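Local coordinates for tannase (Fusobacterium nucleatum subsp. nucleatum ATCC 25586, PDB 6YQ4), which hydrolyses gallotannins, probably as a serine esterase of the alpha/beta-hydrolase superfamily, and also binds a magnesium ion, at residues T270-P273 and I274-N277; D414-I417 and I418-N422. All blocks are in the same frame, centred on the assembly; numbering follows the deposited sequence.

Contact 1 of 2, residues T270-P273 and I274-N277; sequences TLFP and IYLN
Phe272 and Leu276 meet one turn apart on the helix 259-279, a local i to i+4 contact within a single helix near its C-terminal end; the centre of the contact lies about 23 Å from the centre of the chain. Leu276 lays CB over one face of the phenyl ring, 4.1 Å above the plane and offset toward the rim, while its CD1 reaches the outer end of the ring at 3.7 Å from Phe272 CZ. Phe272 leaves the backbone with CG anti to N (chi1 -173°), which leans the ring forward along the helix to meet the leucine. Three residues on from Phe272, Tyr275 puts CD2 4.1 Å from Phe272 CE1, and that phenyl carbon comes up to the rim of the tyrosine ring, almost level with it. This is a helix kinked at a proline: Pro273 has no N-H to give to the preceding turn, yet the helix runs on beyond it. Phe272 O accepts a nearly linear bond from Leu276 N at 2.8 Å and a weak one from Tyr275 N, and Pro273 O takes Asn277 N at 3.0 Å. The phenyl ring also meets Trp221 of helix 212-223, and with Leu276 it packs on Ile454 and Phe299 of two further helices. Tyr275 OH is bonded to Asn211, and Asn277 OD1 to the backbone N of Leu291.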
loop_
_atom_site.group_PDB
_atom_site.type_symbol
_atom_site.label_atom_id
_atom_site.label_comp_id
_atom_site.label_asym_id
_atom_site.label_seq_id
_atom_site.Cartn_x
_atom_site.Cartn_y
_atom_site.Cartn_z
ATOM N N THR A 270 1.008 -12.780 -22.231
ATOM C CA THR A 270 -0.143 -13.299 -22.955
ATOM C C THR A 270 -1.448 -13.237 -22.164
ATOM O O THR A 270 -2.512 -13.047 -22.756
ATOM C CB THR A 270 0.185 -14.734 -23.378
ATOM O OG1 THR A 270 0.993 -14.698 -24.556
ATOM C CG2 THR A 270 -1.039 -15.555 -23.643
ATOM N N LEU A 271 -1.367 -13.356 -20.827
ATOM C CA LEU A 271 -2.532 -13.469 -19.948
ATOM C C LEU A 271 -3.088 -12.129 -19.455
ATOM O O LEU A 271 -4.228 -12.090 -18.975
ATOM C CB LEU A 271 -2.179 -14.324 -18.732
ATOM C CG LEU A 271 -2.416 -15.838 -18.846
ATOM C CD1 LEU A 271 -1.752 -16.434 -20.071
ATOM C CD2 LEU A 271 -1.921 -16.519 -17.604
ATOM N N PHE A 272 -2.329 -11.044 -19.536
ATOM C CA PHE A 272 -2.810 -9.773 -18.998
ATOM C C PHE A 272 -3.977 -9.155 -19.790
ATOM O O PHE A 272 -4.924 -8.654 -19.169
ATOM C CB PHE A 272 -1.650 -8.783 -18.913
ATOM C CG PHE A 272 -1.999 -7.489 -18.220
ATOM C CD1 PHE A 272 -2.404 -7.481 -16.883
ATOM C CD2 PHE A 272 -1.924 -6.273 -18.911
ATOM C CE1 PHE A 272 -2.720 -6.274 -16.242
ATOM C CE2 PHE A 272 -2.230 -5.071 -18.275
ATOM C CZ PHE A 272 -2.630 -5.073 -16.939
ATOM N N PRO A 273 -3.967 -9.166 -21.136
ATOM C CA PRO A 273 -5.111 -8.589 -21.866
ATOM C C PRO A 273 -6.447 -9.234 -21.545
ATOM O O PRO A 273 -7.468 -8.533 -21.511
ATOM C CB PRO A 273 -4.721 -8.794 -23.339
ATOM C CG PRO A 273 -3.225 -8.801 -23.327
ATOM C CD PRO A 273 -2.892 -9.567 -22.069
ATOM N N ILE A 274 -6.483 -10.551 -21.329
ATOM C CA ILE A 274 -7.740 -11.186 -20.951
ATOM C C ILE A 274 -8.229 -10.609 -19.632
ATOM O O ILE A 274 -9.434 -10.401 -19.433
ATOM C CB ILE A 274 -7.588 -12.718 -20.868
ATOM C CG1 ILE A 274 -6.556 -13.245 -21.891
ATOM C CG2 ILE A 274 -8.948 -13.372 -21.048
ATOM C CD1 ILE A 274 -6.215 -14.759 -21.781
ATOM N N TYR A 275 -7.306 -10.311 -18.718
ATOM C CA TYR A 275 -7.736 -9.817 -17.418
ATOM C C TYR A 275 -8.117 -8.346 -17.494
ATOM O O TYR A 275 -9.200 -7.956 -17.047
ATOM C CB TYR A 275 -6.661 -10.030 -16.360
ATOM C CG TYR A 275 -6.929 -9.197 -15.108
ATOM C CD1 TYR A 275 -8.038 -9.462 -14.285
ATOM C CD2 TYR A 275 -6.096 -8.125 -14.766
ATOM C CE1 TYR A 275 -8.285 -8.701 -13.144
ATOM C CE2 TYR A 275 -6.338 -7.353 -13.642
ATOM C CZ TYR A 275 -7.423 -7.641 -12.833
ATOM O OH TYR A 275 -7.649 -6.842 -11.735
ATOM N N LEU A 276 -7.243 -7.522 -18.065
ATOM C CA LEU A 276 -7.524 -6.098 -18.143
ATOM C C LEU A 276 -8.842 -5.818 -18.862
ATOM O O LEU A 276 -9.636 -4.994 -18.398
ATOM C CB LEU A 276 -6.377 -5.371 -18.829
ATOM C CG LEU A 276 -6.692 -3.874 -18.835
ATOM C CD1 LEU A 276 -5.622 -3.128 -18.048
ATOM C CD2 LEU A 276 -6.857 -3.321 -20.265
ATOM N N ASN A 277 -9.121 -6.521 -19.970
ATOM C CA ASN A 277 -10.377 -6.266 -20.675
ATOM C C ASN A 277 -11.586 -6.672 -19.854
ATOM O O ASN A 277 -12.688 -6.175 -20.105
ATOM C CB ASN A 277 -10.414 -6.994 -22.008
ATOM C CG ASN A 277 -9.335 -6.543 -22.918
ATOM O OD1 ASN A 277 -8.807 -5.453 -22.747
ATOM N ND2 ASN A 277 -8.966 -7.381 -23.884
#

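Contact 2 of 2, residues D414-I417 and I418-N422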
loop_
_atom_site.group_PDB
_atom_site.type_symbol
_atom_site.label_atom_id
_atom_site.label_comp_id
_atom_site.label_asym_id
_atom_site.label_seq_id
_atom_site.Cartn_x
_atom_site.Cartn_y
_atom_site.Cartn_z
ATOM N N ASP A 414 -6.886 -20.089 0.166
ATOM C CA ASP A 414 -8.345 -20.032 0.121
ATOM C C ASP A 414 -8.844 -18.819 -0.694
ATOM O O ASP A 414 -8.386 -17.683 -0.520
ATOM C CB ASP A 414 -8.872 -20.011 1.559
ATOM C CG ASP A 414 -10.366 -19.731 1.658
ATOM O OD1 ASP A 414 -11.102 -19.786 0.645
ATOM O OD2 ASP A 414 -10.811 -19.453 2.794
ATOM N N LYS A 415 -9.794 -19.075 -1.597
ATOM C CA LYS A 415 -10.253 -18.042 -2.530
ATOM C C LYS A 415 -10.803 -16.829 -1.789
ATOM O O LYS A 415 -10.580 -15.691 -2.208
ATOM C CB LYS A 415 -11.308 -18.609 -3.485
ATOM C CG LYS A 415 -10.791 -19.654 -4.512
ATOM C CD LYS A 415 -10.226 -20.913 -3.823
ATOM C CE LYS A 415 -11.337 -21.707 -3.169
ATOM N NZ LYS A 415 -10.823 -22.392 -1.992
ATOM N N ASN A 416 -11.470 -17.056 -0.653
ATOM C CA ASN A 416 -12.060 -15.987 0.140
ATOM C C ASN A 416 -11.008 -15.131 0.848
ATOM O O ASN A 416 -11.272 -13.959 1.159
ATOM C CB ASN A 416 -13.050 -16.596 1.138
ATOM C CG ASN A 416 -13.718 -15.553 2.017
ATOM O OD1 ASN A 416 -13.769 -15.696 3.243
ATOM N ND2 ASN A 416 -14.235 -14.491 1.395
ATOM N N ILE A 417 -9.814 -15.670 1.064
ATOM C CA ILE A 417 -8.737 -14.898 1.665
ATOM C C ILE A 417 -7.958 -14.132 0.605
ATOM O O ILE A 417 -7.517 -13.004 0.841
ATOM C CB ILE A 417 -7.835 -15.843 2.488
ATOM C CG1 ILE A 417 -8.649 -16.428 3.652
ATOM C CG2 ILE A 417 -6.623 -15.105 3.005
ATOM C CD1 ILE A 417 -7.861 -17.277 4.611
ATOM N N ILE A 418 -7.777 -14.716 -0.575
ATOM C CA ILE A 418 -7.255 -13.927 -1.685
ATOM C C ILE A 418 -8.147 -12.713 -1.923
ATOM O O ILE A 418 -7.657 -11.588 -2.103
ATOM C CB ILE A 418 -7.119 -14.798 -2.948
ATOM C CG1 ILE A 418 -6.208 -15.997 -2.654
ATOM C CG2 ILE A 418 -6.578 -13.986 -4.100
ATOM C CD1 ILE A 418 -5.954 -16.903 -3.848
ATOM N N LYS A 419 -9.470 -12.916 -1.879
ATOM C CA LYS A 419 -10.411 -11.815 -2.076
ATOM C C LYS A 419 -10.229 -10.731 -1.022
ATOM O O LYS A 419 -10.099 -9.540 -1.348
ATOM C CB LYS A 419 -11.844 -12.329 -2.043
ATOM C CG LYS A 419 -12.832 -11.207 -2.261
ATOM C CD LYS A 419 -14.274 -11.582 -1.861
ATOM C CE LYS A 419 -15.104 -10.303 -1.662
ATOM N NZ LYS A 419 -16.542 -10.568 -1.570
ATOM N N MET A 420 -10.204 -11.131 0.253
ATOM C CA MET A 420 -10.146 -10.168 1.351
ATOM C C MET A 420 -8.896 -9.302 1.341
ATOM O O MET A 420 -8.861 -8.306 2.084
ATOM C CB MET A 420 -10.230 -10.879 2.692
ATOM C CG MET A 420 -11.650 -11.214 3.116
ATOM S SD MET A 420 -11.651 -12.000 4.745
ATOM C CE MET A 420 -11.547 -13.687 4.219
ATOM N N MET A 421 -7.868 -9.659 0.563
ATOM C CA MET A 421 -6.658 -8.850 0.492
ATOM C C MET A 421 -6.654 -7.918 -0.703
ATOM O O MET A 421 -5.695 -7.157 -0.855
ATOM C CB MET A 421 -5.389 -9.726 0.440
ATOM C CG MET A 421 -5.165 -10.615 1.645
ATOM S SD MET A 421 -5.144 -9.666 3.170
ATOM C CE MET A 421 -3.945 -8.337 2.817
ATOM N N ASN A 422 -7.685 -7.970 -1.552
ATOM C CA ASN A 422 -7.664 -7.250 -2.827
ATOM C C ASN A 422 -8.740 -6.173 -2.919
ATOM O O ASN A 422 -9.930 -6.500 -3.077
ATOM C CB ASN A 422 -7.813 -8.224 -3.989
ATOM C CG ASN A 422 -7.582 -7.545 -5.331
ATOM O OD1 ASN A 422 -7.294 -6.346 -5.386
ATOM N ND2 ASN A 422 -7.688 -8.305 -6.410
#
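Successive i to i+4 bonds run through the short helix 415-420, from Ile418 N to Asp414 O (3.0 Å, 168° at the hydrogen), from Lys419 N to Lys415 O and from Met420 N to Asn416 O, before a weak one from Met421 N to Ile417 O as the helix gives way to loop. One turn on from Asn416, Met420 folds back toward it. Its CG is anti to the carbonyl carbon and the chain then bends at chi3 (-91°), bringing the methyl CE close to both oxygens of Asn416: beside the backbone O at 3.1 Å, and over the side-chain amide near OD1 at 3.2 Å. The same methyl lies 4.0 Å from Ile417 CG1, giving the thioether an apolar neighbour as well. Ile418 runs its CG1 back beside Asp414 O, 3.5 Å away. That carbonyl receives both Ile417 N and Ile418 N, while the side chain of Asp414 serves as N-cap: OD1 accepts Asn416 N at 3.0 Å from above the carboxylate plane. The carboxylate's negative charge at the helix N-terminus would probably interact favourably with the helix dipole, and Lys415 NZ makes a long salt bridge to the same oxygen. Around the helix, Ile417 and Met420 pack on Tyr187 of helix 185-191, Met421 lies against Leu171 and Leu174 of helix 167-177, and Asn422 ND2 is bonded to Glu213 of helix 212-223.

How the contacts relate
Contacts 1 and 2 are two examples of side chains meeting one turn apart, in series along the chain. Their centres lie about 20 Å apart and their nearest atoms about 6 Å, so they do not touch. Asn211 nonetheless bridges them, bonded through ND2 to Tyr275 of contact 1 and through OD1 to Asn422 of contact 2; helix 212-223, which follows it, is met by both. Neither contact belongs to the magnesium site of Asp150, Met153 and Gly155. Contact 2 does touch the helix that follows the putative nucleophile elbow at Ser166: Met421 packs on Leu171 and Leu174.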